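Local coordinates for 16 kDa beta-galactoside-binding lectin (Gallus gallus, PDB 1QMJ), which binds beta-galactosides as a homodimeric galectin and may take part in the regulation of differentiation, at residues 3-8 with 116-121. Sequence-based numbering, arbitrary orientation.
Sequences LVVTQL and QYLAVE
Val4 and Thr6 reach the ring of Tyr117 obliquely, meeting it along its CD2–CE2 side. Val4 CG1 comes to 3.5 Å from Tyr117 CE2, while the methyl CG2 of Thr6 lies 3.9 Å from Tyr117 CD2. The first of these follows from Val4's chi1 of 180°, which sets CG1 anti to the backbone N and leaves CG2 to touch the CB of Ala119. Alongside this contact the peptides of the two antiparallel chains are joined by hydrogen bonds. Val5 and Leu118 form a hydrogen-bonded pair: Val5 N gives a nearly straight bond of 2.8 Å to Leu118 O, and Leu118 N returns one of 2.9 Å to Val5 O that is more bent (150° at the hydrogen). Val120 N donates to Leu3 O at 3.0 Å, so bonds flank the non-hydrogen-bonded pair Val4–Ala119. Further along, Leu8 N makes a weak bond to Gln116 O. There the aliphatic part of Gln116 lies against the Leu8 carbonyl, with CG 3.4 Å from Leu8 O. Leu8 CD1 reaches Leu118 CB at 4.1 Å, on the face that also carries Val5.

This pairing puts the N-terminal strand at the margin of one sheet of the galectin beta-sandwich. Leu3, Leu8, Leu118 and Val120 pack against strand 124-131 of the other sheet, and Leu118 and Val120 also touch strand 16-22. Strand 29-33 runs along the other side of 117-122, where Gln116 and Tyr117 both face Gly34 in a classic beta bulge. Across the dimer interface, residues 4-6 pair antiparallel with a strand of the second subunit, so the sheet continues into the other subunit.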
loop_
_atom_site.group_PDB
_atom_site.type_symbol
_atom_site.label_atom_id
_atom_site.label_comp_id
_atom_site.label_asym_id
_atom_site.label_seq_id
_atom_site.Cartn_x
_atom_site.Cartn_y
_atom_site.Cartn_z
ATOM N N LEU A 3 -5.364 -0.052 6.423
ATOM C CA LEU A 3 -3.925 0.210 6.330
ATOM C C LEU A 3 -3.641 1.675 5.980
ATOM O O LEU A 3 -4.531 2.430 5.561
ATOM C CB LEU A 3 -3.266 -0.680 5.260
ATOM C CG LEU A 3 -4.037 -0.778 3.939
ATOM C CD1 LEU A 3 -3.820 0.433 3.027
ATOM C CD2 LEU A 3 -3.627 -2.003 3.112
ATOM N N VAL A 4 -2.387 2.013 6.179
ATOM C CA VAL A 4 -1.858 3.348 5.912
ATOM C C VAL A 4 -0.629 3.231 5.018
ATOM O O VAL A 4 0.254 2.393 5.255
ATOM C CB VAL A 4 -1.452 4.031 7.224
ATOM C CG1 VAL A 4 -0.881 5.436 7.014
ATOM C CG2 VAL A 4 -2.617 4.202 8.200
ATOM N N VAL A 5 -0.611 4.076 4.010
ATOM C CA VAL A 5 0.490 4.129 3.042
ATOM C C VAL A 5 1.127 5.516 3.064
ATOM O O VAL A 5 0.433 6.536 2.935
ATOM C CB VAL A 5 -0.023 3.841 1.628
ATOM C CG1 VAL A 5 1.102 3.516 0.642
ATOM C CG2 VAL A 5 -0.985 2.654 1.564
ATOM N N THR A 6 2.419 5.524 3.295
ATOM C CA THR A 6 3.189 6.772 3.363
ATOM C C THR A 6 4.385 6.689 2.406
ATOM O O THR A 6 4.602 5.666 1.744
ATOM C CB THR A 6 3.685 7.008 4.795
ATOM O OG1 THR A 6 4.309 5.837 5.301
ATOM C CG2 THR A 6 2.554 7.374 5.763
ATOM N N GLN A 7 5.120 7.780 2.365
ATOM C CA GLN A 7 6.309 7.913 1.507
ATOM C C GLN A 7 5.909 7.928 0.025
ATOM O O GLN A 7 6.698 7.559 -0.855
ATOM C CB GLN A 7 7.273 6.740 1.720
ATOM C CG GLN A 7 7.599 6.477 3.191
ATOM C CD GLN A 7 8.330 7.639 3.865
ATOM O OE1 GLN A 7 9.063 8.375 3.204
ATOM N NE2 GLN A 7 8.174 7.850 5.158
ATOM N N LEU A 8 4.684 8.355 -0.224
ATOM C CA LEU A 8 4.146 8.441 -1.594
ATOM C C LEU A 8 4.535 9.779 -2.217
ATOM O O LEU A 8 4.967 10.709 -1.518
ATOM C CB LEU A 8 2.620 8.335 -1.584
ATOM C CG LEU A 8 2.108 6.935 -1.246
ATOM C CD1 LEU A 8 0.580 6.862 -1.190
ATOM C CD2 LEU A 8 2.538 5.873 -2.261
ATOM N N GLN A 116 1.110 12.266 -0.377
ATOM C CA GLN A 116 2.149 11.463 0.238
ATOM C C GLN A 116 1.570 10.512 1.269
ATOM O O GLN A 116 2.281 9.670 1.813
ATOM C CB GLN A 116 3.164 12.366 0.925
ATOM C CG GLN A 116 3.710 13.460 0.040
ATOM C CD GLN A 116 4.671 14.362 0.779
ATOM O OE1 GLN A 116 4.274 15.111 1.672
ATOM N NE2 GLN A 116 5.945 14.289 0.420
ATOM N N TYR A 117 0.273 10.640 1.519
ATOM C CA TYR A 117 -0.398 9.830 2.521
ATOM C C TYR A 117 -1.728 9.302 1.999
ATOM O O TYR A 117 -2.475 10.032 1.348
ATOM C CB TYR A 117 -0.623 10.701 3.766
ATOM C CG TYR A 117 -1.419 10.068 4.888
ATOM C CD1 TYR A 117 -2.816 10.161 4.921
ATOM C CD2 TYR A 117 -0.775 9.415 5.937
ATOM C CE1 TYR A 117 -3.547 9.615 5.975
ATOM C CE2 TYR A 117 -1.494 8.865 6.994
ATOM C CZ TYR A 117 -2.875 8.969 7.008
ATOM O OH TYR A 117 -3.581 8.417 8.054
ATOM N N LEU A 118 -2.010 8.037 2.298
ATOM C CA LEU A 118 -3.249 7.375 1.899
ATOM C C LEU A 118 -3.613 6.442 3.040
ATOM O O LEU A 118 -2.753 5.749 3.565
ATOM C CB LEU A 118 -3.041 6.560 0.609
ATOM C CG LEU A 118 -4.163 5.648 0.069
ATOM C CD1 LEU A 118 -5.385 6.448 -0.324
ATOM C CD2 LEU A 118 -3.672 4.876 -1.139
ATOM N N ALA A 119 -4.867 6.458 3.462
ATOM C CA ALA A 119 -5.312 5.573 4.528
ATOM C C ALA A 119 -6.735 5.119 4.258
ATOM O O ALA A 119 -7.566 5.898 3.793
ATOM C CB ALA A 119 -5.230 6.269 5.867
ATOM N N VAL A 120 -7.000 3.840 4.486
ATOM C CA VAL A 120 -8.334 3.281 4.289
ATOM C C VAL A 120 -8.809 2.836 5.660
ATOM O O VAL A 120 -8.088 2.128 6.358
ATOM C CB VAL A 120 -8.320 2.059 3.335
ATOM C CG1 VAL A 120 -9.722 1.487 3.203
ATOM C CG2 VAL A 120 -7.779 2.457 1.959
ATOM N N GLU A 121 -9.993 3.284 6.063
ATOM C CA GLU A 121 -10.544 2.919 7.365
ATOM C C GLU A 121 -12.020 2.529 7.288
ATOM O O GLU A 121 -12.681 2.714 6.260
ATOM C CB GLU A 121 -10.333 4.050 8.383
ATOM C CG GLU A 121 -10.971 5.375 8.003
ATOM C CD GLU A 121 -10.670 6.488 8.999
ATOM O OE1 GLU A 121 -9.475 6.728 9.291
ATOM O OE2 GLU A 121 -11.630 7.132 9.481
#